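Local coordinates for protein collagen alpha1(xviii) chain (Mus musculus, PDB 1DY1) that probably inhibits blood-vessel growth as endostatin, the zinc-binding C-terminal fragment of collagen XVIII, at residues Ile75-Asp80 against Gly101-Ser106; Thr150-Ser155 against Leu162-Ala167; Ser56-Leu61 against Gly131-Glu136. The protein carries 2 engineered substitutions. One frame throughout, in Å; residues are numbered along the deposited sequence.

Overall arrangement
From the N terminus, residues 56-61 come first and leave contact 3 open. The chain then makes contact 1, where the turn after strand 75-76 meets residues 101-106, closing a shorter loop that includes strand 82-84. Contact 3 closes only when residues 131-136 return to 56-61, so contact 1 lies wholly within its long loop. Contact 2 follows in series, as the hairpin of strands 150-155 and 165-168. Contact 1 sits by the five-stranded mixed sheet, and its centre is about 25 Å from that of contact 3, across the middle of the chain. Contacts 2 and 3 touch: Leu134 packs on Gln152 and Gln164, and Leu61 on Leu162. They tie the three-stranded sheet to nearby loops.

Contact 1 (Ile75-Asp80 against Gly101-Ser106); sequences IVNLKD and GARIFS. With ZN (zinc ion), chain B.
A type I beta turn, Asn77 to Asp80, packs on Arg103 and Phe105 through Asn77, Leu78 and Lys79. The turn connects strands 75-76 and 82-84 of the mixed sheet. It also carries a zinc ligand: Asp80 OD1 lies 1.8 Å from the zinc ion, and His5, His7 and His15 complete the site. Across the contact, Asn77 ND2 donates to Arg103 O at 2.8 Å, with an N-H...O angle of 161°. The acceptor lies close to the plane of the amide. CG of Asn77 stands between its backbone N and carbonyl carbon (chi1 65°), which also lets OD1 take a weak bond from Lys79 N. ND2 has a second acceptor in Glu81. ND2 of Asn77 lies 3.6 Å from Phe105 CE2 at the ring edge, with amide and ring planes 77° apart. Lys79 runs over one face of that ring with an extended chain. Lys79 CE makes a CH-pi contact 4.1 Å from the centroid of the Phe105 ring. Leu78 packs on the base of the phenylalanine, its CB 4.0 Å from Phe105 CB. The guanidinium of Arg103 turns a face to CZ of the ring, and its NH2 forms a salt bridge with Glu81. Between the two backbones, water 1 accepts from both, 3.3 Å from Leu78 N and 2.9 Å from Phe105 N. Glu81 thus links Asn77 to Arg103, and its charge probably offsets the nearness of Lys79 to Arg103. Together with the turn's own bond from Asp80 N to Asn77 O, the amide probably helps to hold the turn that carries Asp80 to the metal.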
ATOM      1  N   ILE A  75      11.721  -1.216   5.174  1.00 17.32           N
ATOM      2  CA  ILE A  75      10.563  -1.679   4.410  1.00 18.06           C
ATOM      3  C   ILE A  75      11.108  -2.455   3.202  1.00 17.72           C
ATOM      4  O   ILE A  75      11.935  -1.932   2.444  1.00 19.13           O
ATOM      5  CB  ILE A  75       9.673  -0.502   3.914  1.00 18.19           C
ATOM      6  CG1 ILE A  75       9.447   0.532   5.031  1.00 17.79           C
ATOM      7  CG2 ILE A  75       8.327  -1.048   3.414  1.00 19.10           C
ATOM      8  CD1 ILE A  75       8.839  -0.031   6.315  1.00 17.04           C
ATOM      9  N   VAL A  76      10.653  -3.689   3.015  1.00 17.33           N
ATOM     10  CA  VAL A  76      11.134  -4.529   1.917  1.00 12.65           C
ATOM     11  C   VAL A  76       9.984  -5.114   1.109  1.00 14.56           C
ATOM     12  O   VAL A  76       8.882  -5.300   1.631  1.00 14.62           O
ATOM     13  CB  VAL A  76      11.982  -5.709   2.469  1.00 10.69           C
ATOM     14  CG1 VAL A  76      13.085  -5.191   3.343  1.00  3.60           C
ATOM     15  CG2 VAL A  76      11.117  -6.689   3.276  1.00  5.35           C
ATOM     16  N   ASN A  77      10.225  -5.398  -0.169  1.00 15.00           N
ATOM     17  CA  ASN A  77       9.186  -6.001  -0.992  1.00 13.29           C
ATOM     18  C   ASN A  77       9.103  -7.498  -0.686  1.00 12.27           C
ATOM     19  O   ASN A  77       9.727  -7.973   0.251  1.00 11.59           O
ATOM     20  CB  ASN A  77       9.391  -5.718  -2.502  1.00 13.28           C
ATOM     21  CG  ASN A  77      10.651  -6.362  -3.075  1.00 11.09           C
ATOM     22  OD1 ASN A  77      11.161  -7.326  -2.537  1.00 15.94           O
ATOM     23  ND2 ASN A  77      11.138  -5.827  -4.176  1.00  9.73           N
ATOM     24  N   LEU A  78       8.281  -8.215  -1.442  1.00 14.42           N
ATOM     25  CA  LEU A  78       8.082  -9.652  -1.262  1.00 16.30           C
ATOM     26  C   LEU A  78       9.376 -10.444  -1.348  1.00 17.84           C
ATOM     27  O   LEU A  78       9.532 -11.465  -0.678  1.00 20.03           O
ATOM     28  CB  LEU A  78       7.119 -10.193  -2.322  1.00 13.52           C
ATOM     29  CG  LEU A  78       6.643 -11.632  -2.122  1.00 12.98           C
ATOM     30  CD1 LEU A  78       5.847 -11.743  -0.824  1.00  9.89           C
ATOM     31  CD2 LEU A  78       5.793 -12.047  -3.314  1.00 13.29           C
ATOM     32  N   LYS A  79      10.288  -9.987  -2.195  1.00 18.46           N
ATOM     33  CA  LYS A  79      11.562 -10.665  -2.375  1.00 19.13           C
ATOM     34  C   LYS A  79      12.634 -10.149  -1.441  1.00 20.43           C
ATOM     35  O   LYS A  79      13.827 -10.361  -1.675  1.00 22.11           O
ATOM     36  CB  LYS A  79      12.004 -10.573  -3.836  1.00 20.81           C
ATOM     37  CG  LYS A  79      11.027 -11.280  -4.749  1.00 22.53           C
ATOM     38  CD  LYS A  79      11.455 -11.295  -6.190  1.00 29.47           C
ATOM     39  CE  LYS A  79      10.551 -12.263  -6.950  1.00 35.19           C
ATOM     40  NZ  LYS A  79      10.838 -12.347  -8.404  1.00 44.78           N
ATOM     41  N   ASP A  80      12.191  -9.520  -0.356  1.00 19.25           N
ATOM     42  CA  ASP A  80      13.074  -8.952   0.662  1.00 16.63           C
ATOM     43  C   ASP A  80      14.098  -7.936   0.143  1.00 16.69           C
ATOM     44  O   ASP A  80      15.194  -7.815   0.684  1.00 16.36           O
ATOM     45  CB  ASP A  80      13.746 -10.058   1.467  1.00 13.18           C
ATOM     46  CG  ASP A  80      12.749 -10.913   2.218  1.00 16.37           C
ATOM     47  OD1 ASP A  80      11.691 -10.393   2.648  1.00  9.47           O
ATOM     48  OD2 ASP A  80      13.015 -12.123   2.391  1.00 15.37           O
ATOM     49  N   GLY A 101      15.091   1.952  -9.058  1.00 29.74           N
ATOM     50  CA  GLY A 101      15.223   0.583  -9.520  1.00 29.16           C
ATOM     51  C   GLY A 101      14.352  -0.386  -8.733  1.00 30.79           C
ATOM     52  O   GLY A 101      14.165  -1.533  -9.153  1.00 32.60           O
ATOM     53  N   ALA A 102      13.801   0.063  -7.605  1.00 30.17           N
ATOM     54  CA  ALA A 102      12.962  -0.797  -6.773  1.00 28.50           C
ATOM     55  C   ALA A 102      11.707  -1.274  -7.503  1.00 25.50           C
ATOM     56  O   ALA A 102      11.255  -0.672  -8.481  1.00 24.96           O
ATOM     57  CB  ALA A 102      12.586  -0.090  -5.456  1.00 27.03           C
ATOM     58  N   ARG A 103      11.138  -2.360  -7.004  1.00 24.57           N
ATOM     59  CA  ARG A 103       9.949  -2.927  -7.610  1.00 23.57           C
ATOM     60  C   ARG A 103       8.998  -3.493  -6.559  1.00 20.22           C
ATOM     61  O   ARG A 103       9.422  -3.989  -5.506  1.00 20.02           O
ATOM     62  CB  ARG A 103      10.366  -3.997  -8.616  1.00 25.62           C
ATOM     63  CG  ARG A 103      11.338  -4.977  -8.026  1.00 29.48           C
ATOM     64  CD  ARG A 103      12.100  -5.717  -9.097  1.00 30.18           C
ATOM     65  NE  ARG A 103      12.901  -6.771  -8.494  1.00 34.51           N
ATOM     66  CZ  ARG A 103      13.178  -7.933  -9.073  1.00 34.38           C
ATOM     67  NH1 ARG A 103      12.716  -8.199 -10.292  1.00 31.97           N
ATOM     68  NH2 ARG A 103      13.866  -8.850  -8.398  1.00 35.41           N
ATOM     69  N   ILE A 104       7.707  -3.354  -6.838  1.00 17.56           N
ATOM     70  CA  ILE A 104       6.651  -3.819  -5.958  1.00 14.60           C
ATOM     71  C   ILE A 104       5.968  -5.042  -6.545  1.00 12.71           C
ATOM     72  O   ILE A 104       5.512  -5.013  -7.680  1.00 12.49           O
ATOM     73  CB  ILE A 104       5.637  -2.704  -5.747  1.00 14.64           C
ATOM     74  CG1 ILE A 104       6.336  -1.538  -5.032  1.00 21.42           C
ATOM     75  CG2 ILE A 104       4.446  -3.211  -4.962  1.00 13.13           C
ATOM     76  CD1 ILE A 104       5.494  -0.284  -4.899  1.00 25.67           C
ATOM     77  N   PHE A 105       5.923  -6.122  -5.767  1.00 14.27           N
ATOM     78  CA  PHE A 105       5.304  -7.388  -6.200  1.00 12.35           C
ATOM     79  C   PHE A 105       3.957  -7.598  -5.527  1.00 10.32           C
ATOM     80  O   PHE A 105       3.719  -7.088  -4.430  1.00 10.67           O
ATOM     81  CB  PHE A 105       6.209  -8.591  -5.851  1.00  8.45           C
ATOM     82  CG  PHE A 105       7.532  -8.604  -6.579  1.00 11.95           C
ATOM     83  CD1 PHE A 105       7.627  -9.121  -7.869  1.00 12.90           C
ATOM     84  CD2 PHE A 105       8.678  -8.088  -5.985  1.00  9.28           C
ATOM     85  CE1 PHE A 105       8.840  -9.120  -8.558  1.00 11.51           C
ATOM     86  CE2 PHE A 105       9.886  -8.086  -6.660  1.00 12.24           C
ATOM     87  CZ  PHE A 105       9.964  -8.603  -7.955  1.00 14.53           C
ATOM     88  N   SER A 106       3.069  -8.310  -6.204  1.00  9.66           N
ATOM     89  CA  SER A 106       1.767  -8.659  -5.641  1.00 10.55           C
ATOM     90  C   SER A 106       2.037  -9.867  -4.731  1.00 11.16           C
ATOM     91  O   SER A 106       3.162 -10.395  -4.740  1.00 11.30           O
ATOM     92  CB  SER A 106       0.782  -9.052  -6.760  1.00 10.06           C
ATOM     93  OG  SER A 106       1.367  -9.961  -7.688  1.00  7.50           O
TER
HETATM   94 ZN    ZN B 401      10.623 -11.549   3.517  1.00 19.99          ZN
HETATM   95  O   HOH W   1       6.072  -6.296  -2.882  1.00  6.40           O

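Contact 2 (Thr150-Ser155 against Leu162-Ala167); sequences TGQASS and LEQKAA
Gly151 and Ala153 pair with Ala167 and Lys165 through four backbone hydrogen bonds. Gly151 N donates to Ala167 O at 2.7 Å, and Ala167 N returns a bond to Gly151 O. Ala153 N reaches Lys165 O at 2.7 Å, answered by Lys165 N to Ala153 O at 3.0 Å. Gln152 and Ala166 form the non-hydrogen-bonded pair between them. There the CA of Gln152 makes a CA-H...O contact with Lys165 O at 3.3 Å. The two strands form an antiparallel beta hairpin, in which strand 165-168 is the outer strand of a three-stranded sheet and 150-155 is the middle one. Strand 122-124 lies on the far side. The family belongs to the C-type lectin clan. Apolar contact is slight: Ala153 and Ala167 lie on the same face as Lys165, their CB atoms 4.4 Å apart. Among the polar side chains, Gln152 bends at chi2 (75°), which brings its amide beside the outer strand. NE2 of Gln152 gives a weak bond to Gln164 OE1 at 3.3 Å, with the amide planes 44° apart, while its OE1 is bonded to Ser137. Gln164 is steadied by its own NE2, which donates to Leu162 O at 2.8 Å and also to Ser127 O. The charged group lies near the loop that joins the strands. Lys165 NZ forms a salt bridge with Glu163 OE1 at 2.7 Å, reaching that oxygen from above the carboxylate plane. Ser155 N offers OE1 a weak bond, and OE2 pairs with Arg160.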
ATOM      1  N   THR A 150     -13.772  11.680  -5.170  1.00 15.15           N
ATOM      2  CA  THR A 150     -12.350  11.497  -5.473  1.00 13.84           C
ATOM      3  C   THR A 150     -11.640  10.725  -4.393  1.00 12.45           C
ATOM      4  O   THR A 150     -12.126  10.632  -3.257  1.00 11.90           O
ATOM      5  CB  THR A 150     -11.588  12.839  -5.595  1.00 15.77           C
ATOM      6  OG1 THR A 150     -11.770  13.605  -4.398  1.00 18.18           O
ATOM      7  CG2 THR A 150     -12.073  13.628  -6.794  1.00 12.81           C
ATOM      8  N   GLY A 151     -10.449  10.248  -4.734  1.00 10.80           N
ATOM      9  CA  GLY A 151      -9.609   9.526  -3.794  1.00  7.99           C
ATOM     10  C   GLY A 151      -8.203   9.989  -4.111  1.00  8.37           C
ATOM     11  O   GLY A 151      -7.852  10.106  -5.282  1.00 11.03           O
ATOM     12  N   GLN A 152      -7.409  10.330  -3.110  1.00  5.41           N
ATOM     13  CA  GLN A 152      -6.066  10.764  -3.395  1.00  2.20           C
ATOM     14  C   GLN A 152      -5.254   9.547  -3.846  1.00  4.99           C
ATOM     15  O   GLN A 152      -5.293   8.487  -3.207  1.00  4.37           O
ATOM     16  CB  GLN A 152      -5.443  11.425  -2.171  1.00  2.00           C
ATOM     17  CG  GLN A 152      -4.473  12.550  -2.525  1.00  3.17           C
ATOM     18  CD  GLN A 152      -5.176  13.833  -2.970  1.00 10.84           C
ATOM     19  OE1 GLN A 152      -6.375  13.840  -3.209  1.00 17.79           O
ATOM     20  NE2 GLN A 152      -4.432  14.926  -3.053  1.00 10.25           N
ATOM     21  N   ALA A 153      -4.514   9.700  -4.938  1.00  5.84           N
ATOM     22  CA  ALA A 153      -3.728   8.620  -5.499  1.00  6.38           C
ATOM     23  C   ALA A 153      -2.398   9.154  -5.992  1.00 10.67           C
ATOM     24  O   ALA A 153      -2.208  10.366  -6.086  1.00 13.51           O
ATOM     25  CB  ALA A 153      -4.486   7.968  -6.629  1.00  5.00           C
ATOM     26  N   SER A 154      -1.481   8.234  -6.277  1.00 14.25           N
ATOM     27  CA  SER A 154      -0.123   8.537  -6.742  1.00 14.07           C
ATOM     28  C   SER A 154       0.262   7.697  -7.961  1.00 13.69           C
ATOM     29  O   SER A 154      -0.109   6.528  -8.055  1.00 14.83           O
ATOM     30  CB  SER A 154       0.864   8.213  -5.627  1.00 11.37           C
ATOM     31  OG  SER A 154       2.182   8.613  -5.952  1.00 11.40           O
ATOM     32  N   SER A 155       1.013   8.287  -8.884  1.00 14.22           N
ATOM     33  CA  SER A 155       1.482   7.566 -10.080  1.00 15.65           C
ATOM     34  C   SER A 155       2.730   6.799  -9.657  1.00 15.47           C
ATOM     35  O   SER A 155       3.632   7.363  -9.055  1.00 17.09           O
ATOM     36  CB  SER A 155       1.852   8.545 -11.201  1.00 19.35           C
ATOM     37  OG  SER A 155       2.673   7.918 -12.183  1.00 30.79           O
ATOM     38  N   LEU A 162       3.452   8.642  -2.354  1.00 14.48           N
ATOM     39  CA  LEU A 162       2.579   9.681  -1.832  1.00 12.88           C
ATOM     40  C   LEU A 162       2.361  10.943  -2.653  1.00 13.56           C
ATOM     41  O   LEU A 162       2.133  12.026  -2.108  1.00 14.07           O
ATOM     42  CB  LEU A 162       3.021  10.030  -0.405  1.00 10.13           C
ATOM     43  CG  LEU A 162       2.859   8.906   0.620  1.00  5.63           C
ATOM     44  CD1 LEU A 162       3.550   9.266   1.893  1.00 14.25           C
ATOM     45  CD2 LEU A 162       1.405   8.670   0.873  1.00 10.59           C
ATOM     46  N   GLU A 163       2.399  10.803  -3.965  1.00 13.96           N
ATOM     47  CA  GLU A 163       2.156  11.918  -4.857  1.00 13.84           C
ATOM     48  C   GLU A 163       0.721  12.342  -4.594  1.00 13.70           C
ATOM     49  O   GLU A 163      -0.123  11.528  -4.204  1.00 14.30           O
ATOM     50  CB  GLU A 163       2.292  11.456  -6.291  1.00 17.90           C
ATOM     51  CG  GLU A 163       3.053  12.376  -7.156  1.00 24.02           C
ATOM     52  CD  GLU A 163       3.150  11.854  -8.558  1.00 29.41           C
ATOM     53  OE1 GLU A 163       2.084  11.600  -9.189  1.00 31.46           O
ATOM     54  OE2 GLU A 163       4.294  11.708  -9.026  1.00 29.63           O
ATOM     55  N   GLN A 164       0.430  13.603  -4.862  1.00 13.41           N
ATOM     56  CA  GLN A 164      -0.882  14.133  -4.580  1.00 14.58           C
ATOM     57  C   GLN A 164      -1.813  14.376  -5.763  1.00 17.23           C
ATOM     58  O   GLN A 164      -1.962  15.508  -6.207  1.00 18.28           O
ATOM     59  CB  GLN A 164      -0.721  15.404  -3.733  1.00 11.43           C
ATOM     60  CG  GLN A 164       0.007  15.159  -2.413  1.00  7.88           C
ATOM     61  CD  GLN A 164      -0.777  14.264  -1.459  1.00  6.93           C
ATOM     62  OE1 GLN A 164      -1.821  14.651  -0.975  1.00  6.95           O
ATOM     63  NE2 GLN A 164      -0.274  13.072  -1.196  1.00  2.00           N
ATOM     64  N   LYS A 165      -2.468  13.327  -6.251  1.00 17.37           N
ATOM     65  CA  LYS A 165      -3.409  13.472  -7.358  1.00 16.75           C
ATOM     66  C   LYS A 165      -4.791  13.103  -6.836  1.00 15.13           C
ATOM     67  O   LYS A 165      -4.940  12.049  -6.215  1.00 14.71           O
ATOM     68  CB  LYS A 165      -3.076  12.496  -8.490  1.00 26.75           C
ATOM     69  CG  LYS A 165      -1.729  12.666  -9.166  1.00 45.68           C
ATOM     70  CD  LYS A 165      -1.718  13.861 -10.138  1.00 60.99           C
ATOM     71  CE  LYS A 165      -0.616  13.713 -11.203  1.00 67.90           C
ATOM     72  NZ  LYS A 165       0.751  13.427 -10.645  1.00 71.20           N
ATOM     73  N   ALA A 166      -5.796  13.946  -7.072  1.00 13.98           N
ATOM     74  CA  ALA A 166      -7.166  13.631  -6.643  1.00 15.01           C
ATOM     75  C   ALA A 166      -7.800  12.897  -7.822  1.00 14.77           C
ATOM     76  O   ALA A 166      -8.039  13.486  -8.870  1.00 16.52           O
ATOM     77  CB  ALA A 166      -7.947  14.901  -6.317  1.00 14.92           C
ATOM     78  N   ALA A 167      -8.051  11.606  -7.666  1.00 13.83           N
ATOM     79  CA  ALA A 167      -8.599  10.839  -8.762  1.00 10.94           C
ATOM     80  C   ALA A 167     -10.022  10.382  -8.542  1.00 11.35           C
ATOM     81  O   ALA A 167     -10.472  10.202  -7.406  1.00 12.37           O
ATOM     82  CB  ALA A 167      -7.699   9.660  -9.054  1.00 11.57           C
TER

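Contact 3 (Ser56-Leu61 against Gly131-Glu136); sequences SRLQDL and GRRLME
Asp60 and Arg132 come within 4.7 Å at their CA atoms where two irregular loops meet, just after the type II beta turn from Ser56 to Gln59. Asp60 OD1 is the polar centre. Arg133 N donates to it at 3.1 Å in a nearly straight bond (173°), from above the carboxylate plane. Arg133 NH1 lies 2.7 Å from the same oxygen, in a salt bridge whose hydrogen bond is weak, being strongly bent. One arginine therefore grips OD1 with both backbone and side chain. With chi1 at 69° the Arg133 chain starts back toward the turn, and it stays extended as far as NE. Arg133 CD passes 3.2 Å from Ser56 O. The contact joins the loop before strand 75-76 to the loop between strand 122-124 and helix 139-142, and Arg57 N adds a bond to Thr141 of that helix. A face of the Arg133 guanidinium rests on Leu58, with CA 3.6 Å above its centre. Water 2 bridges Leu58 N and Arg133 NE, the latter bond weak. Arg132 turns away to a salt bridge with Asp128. At the other end of the contact, Leu61 CB lies 3.9 Å from Gly131 O.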
ATOM      1  N   SER A  56      -8.271   6.250   6.518  1.00  8.62           N
ATOM      2  CA  SER A  56      -9.697   5.987   6.687  1.00  9.96           C
ATOM      3  C   SER A  56     -10.288   6.944   7.721  1.00 10.71           C
ATOM      4  O   SER A  56      -9.627   7.904   8.133  1.00 10.15           O
ATOM      5  CB  SER A  56      -9.969   4.509   7.042  1.00 11.24           C
ATOM      6  OG  SER A  56      -9.122   4.006   8.067  1.00 13.19           O
ATOM      7  N   ARG A  57     -11.560   6.756   8.060  1.00 11.26           N
ATOM      8  CA  ARG A  57     -12.192   7.637   9.032  1.00 10.99           C
ATOM      9  C   ARG A  57     -11.474   7.545  10.355  1.00 12.60           C
ATOM     10  O   ARG A  57     -11.348   6.455  10.932  1.00 15.48           O
ATOM     11  CB  ARG A  57     -13.663   7.290   9.240  1.00 11.12           C
ATOM     12  CG  ARG A  57     -14.404   8.359  10.055  1.00 14.71           C
ATOM     13  CD  ARG A  57     -15.814   7.952  10.390  1.00 18.08           C
ATOM     14  NE  ARG A  57     -16.488   7.542   9.175  1.00 28.15           N
ATOM     15  CZ  ARG A  57     -17.145   8.380   8.386  1.00 33.27           C
ATOM     16  NH1 ARG A  57     -17.230   9.667   8.717  1.00 28.92           N
ATOM     17  NH2 ARG A  57     -17.611   7.952   7.216  1.00 40.64           N
ATOM     18  N   LEU A  58     -10.982   8.681  10.828  1.00 10.41           N
ATOM     19  CA  LEU A  58     -10.276   8.730  12.107  1.00  8.53           C
ATOM     20  C   LEU A  58      -8.988   7.937  12.116  1.00  9.06           C
ATOM     21  O   LEU A  58      -8.464   7.657  13.183  1.00 13.37           O
ATOM     22  CB  LEU A  58     -11.175   8.238  13.261  1.00  7.47           C
ATOM     23  CG  LEU A  58     -12.551   8.898  13.448  1.00 10.40           C
ATOM     24  CD1 LEU A  58     -13.245   8.343  14.694  1.00  5.34           C
ATOM     25  CD2 LEU A  58     -12.391  10.407  13.541  1.00  8.98           C
ATOM     26  N   GLN A  59      -8.430   7.634  10.954  1.00  7.72           N
ATOM     27  CA  GLN A  59      -7.202   6.850  10.921  1.00  8.77           C
ATOM     28  C   GLN A  59      -6.260   7.380   9.867  1.00  7.81           C
ATOM     29  O   GLN A  59      -6.565   7.320   8.679  1.00  8.86           O
ATOM     30  CB  GLN A  59      -7.532   5.387  10.613  1.00 11.59           C
ATOM     31  CG  GLN A  59      -6.330   4.496  10.427  1.00 16.29           C
ATOM     32  CD  GLN A  59      -5.768   4.041  11.745  1.00 27.10           C
ATOM     33  OE1 GLN A  59      -6.349   3.185  12.396  1.00 37.73           O
ATOM     34  NE2 GLN A  59      -4.626   4.589  12.142  1.00 23.78           N
ATOM     35  N   ASP A  60      -5.133   7.933  10.299  1.00  6.49           N
ATOM     36  CA  ASP A  60      -4.151   8.456   9.361  1.00  5.56           C
ATOM     37  C   ASP A  60      -3.312   7.304   8.906  1.00  5.49           C
ATOM     38  O   ASP A  60      -2.940   6.471   9.736  1.00  8.30           O
ATOM     39  CB  ASP A  60      -3.226   9.459  10.041  1.00  5.04           C
ATOM     40  CG  ASP A  60      -3.927  10.732  10.419  1.00  6.27           C
ATOM     41  OD1 ASP A  60      -5.008  11.047   9.895  1.00 10.60           O
ATOM     42  OD2 ASP A  60      -3.396  11.426  11.273  1.00  7.63           O
ATOM     43  N   LEU A  61      -3.011   7.247   7.610  1.00  5.54           N
ATOM     44  CA  LEU A  61      -2.158   6.189   7.052  1.00  5.94           C
ATOM     45  C   LEU A  61      -0.856   6.029   7.867  1.00  7.37           C
ATOM     46  O   LEU A  61      -0.410   4.916   8.143  1.00  7.24           O
ATOM     47  CB  LEU A  61      -1.815   6.503   5.591  1.00  5.26           C
ATOM     48  CG  LEU A  61      -0.751   5.668   4.860  1.00  4.26           C
ATOM     49  CD1 LEU A  61      -1.075   4.191   4.905  1.00  2.92           C
ATOM     50  CD2 LEU A  61      -0.651   6.126   3.448  1.00  5.09           C
ATOM     51  N   GLY A 131       1.071  11.690   5.592  1.00 12.10           N
ATOM     52  CA  GLY A 131       0.372  10.457   5.912  1.00 11.79           C
ATOM     53  C   GLY A 131      -0.891  10.740   6.718  1.00 11.45           C
ATOM     54  O   GLY A 131      -1.385   9.869   7.435  1.00  8.36           O
ATOM     55  N   ARG A 132      -1.377  11.977   6.640  1.00  7.85           N
ATOM     56  CA  ARG A 132      -2.594  12.366   7.332  1.00  9.01           C
ATOM     57  C   ARG A 132      -3.729  12.109   6.363  1.00  7.77           C
ATOM     58  O   ARG A 132      -3.565  12.270   5.151  1.00  8.19           O
ATOM     59  CB  ARG A 132      -2.563  13.854   7.705  1.00  9.75           C
ATOM     60  CG  ARG A 132      -1.657  14.174   8.869  1.00  6.45           C
ATOM     61  CD  ARG A 132      -1.633  15.661   9.177  1.00  8.55           C
ATOM     62  NE  ARG A 132      -1.029  16.454   8.109  1.00 14.31           N
ATOM     63  CZ  ARG A 132       0.056  17.210   8.241  1.00 18.21           C
ATOM     64  NH1 ARG A 132       0.674  17.289   9.405  1.00 23.49           N
ATOM     65  NH2 ARG A 132       0.542  17.857   7.192  1.00 25.05           N
ATOM     66  N   ARG A 133      -4.869  11.686   6.887  1.00  6.26           N
ATOM     67  CA  ARG A 133      -6.019  11.413   6.049  1.00  7.13           C
ATOM     68  C   ARG A 133      -6.579  12.666   5.402  1.00  8.63           C
ATOM     69  O   ARG A 133      -6.502  13.765   5.960  1.00  7.36           O
ATOM     70  CB  ARG A 133      -7.141  10.746   6.852  1.00  4.38           C
ATOM     71  CG  ARG A 133      -7.802  11.653   7.879  1.00  5.77           C
ATOM     72  CD  ARG A 133      -8.495  10.795   8.897  1.00  6.44           C
ATOM     73  NE  ARG A 133      -9.008  11.541  10.031  1.00  8.04           N
ATOM     74  CZ  ARG A 133      -8.401  11.669  11.214  1.00 14.19           C
ATOM     75  NH1 ARG A 133      -7.206  11.117  11.451  1.00 13.06           N
ATOM     76  NH2 ARG A 133      -9.043  12.291  12.203  1.00  7.81           N
ATOM     77  N   LEU A 134      -7.162  12.471   4.224  1.00  8.19           N
ATOM     78  CA  LEU A 134      -7.799  13.539   3.492  1.00  8.89           C
ATOM     79  C   LEU A 134      -9.259  13.133   3.435  1.00 10.17           C
ATOM     80  O   LEU A 134      -9.672  12.357   2.573  1.00  7.03           O
ATOM     81  CB  LEU A 134      -7.233  13.655   2.078  1.00  8.08           C
ATOM     82  CG  LEU A 134      -5.816  14.197   1.946  1.00  5.40           C
ATOM     83  CD1 LEU A 134      -5.454  14.210   0.484  1.00  9.00           C
ATOM     84  CD2 LEU A 134      -5.721  15.613   2.520  1.00  7.18           C
ATOM     85  N   MET A 135     -10.031  13.663   4.379  1.00 14.84           N
ATOM     86  CA  MET A 135     -11.461  13.381   4.508  1.00 17.72           C
ATOM     87  C   MET A 135     -12.273  13.754   3.290  1.00 17.02           C
ATOM     88  O   MET A 135     -13.347  13.216   3.089  1.00 18.63           O
ATOM     89  CB  MET A 135     -12.038  14.056   5.753  1.00 22.59           C
ATOM     90  CG  MET A 135     -11.514  13.482   7.074  1.00 38.73           C
ATOM     91  SD  MET A 135     -10.934  14.785   8.227  1.00 54.47           S
ATOM     92  CE  MET A 135      -9.759  15.691   7.074  1.00 46.77           C
ATOM     93  N   GLU A 136     -11.767  14.676   2.478  1.00 17.21           N
ATOM     94  CA  GLU A 136     -12.466  15.055   1.265  1.00 18.55           C
ATOM     95  C   GLU A 136     -11.963  14.265   0.077  1.00 17.44           C
ATOM     96  O   GLU A 136     -12.542  14.338  -0.997  1.00 18.02           O
ATOM     97  CB  GLU A 136     -12.319  16.546   0.979  1.00 29.10           C
ATOM     98  CG  GLU A 136     -13.309  17.426   1.736  1.00 46.98           C
ATOM     99  CD  GLU A 136     -13.604  18.747   1.011  1.00 60.85           C
ATOM    100  OE1 GLU A 136     -12.643  19.428   0.569  1.00 66.40           O
ATOM    101  OE2 GLU A 136     -14.800  19.104   0.882  1.00 65.87           O
TER
HETATM  102  O   HOH W   2     -11.881  11.262   9.190  1.00 14.88           O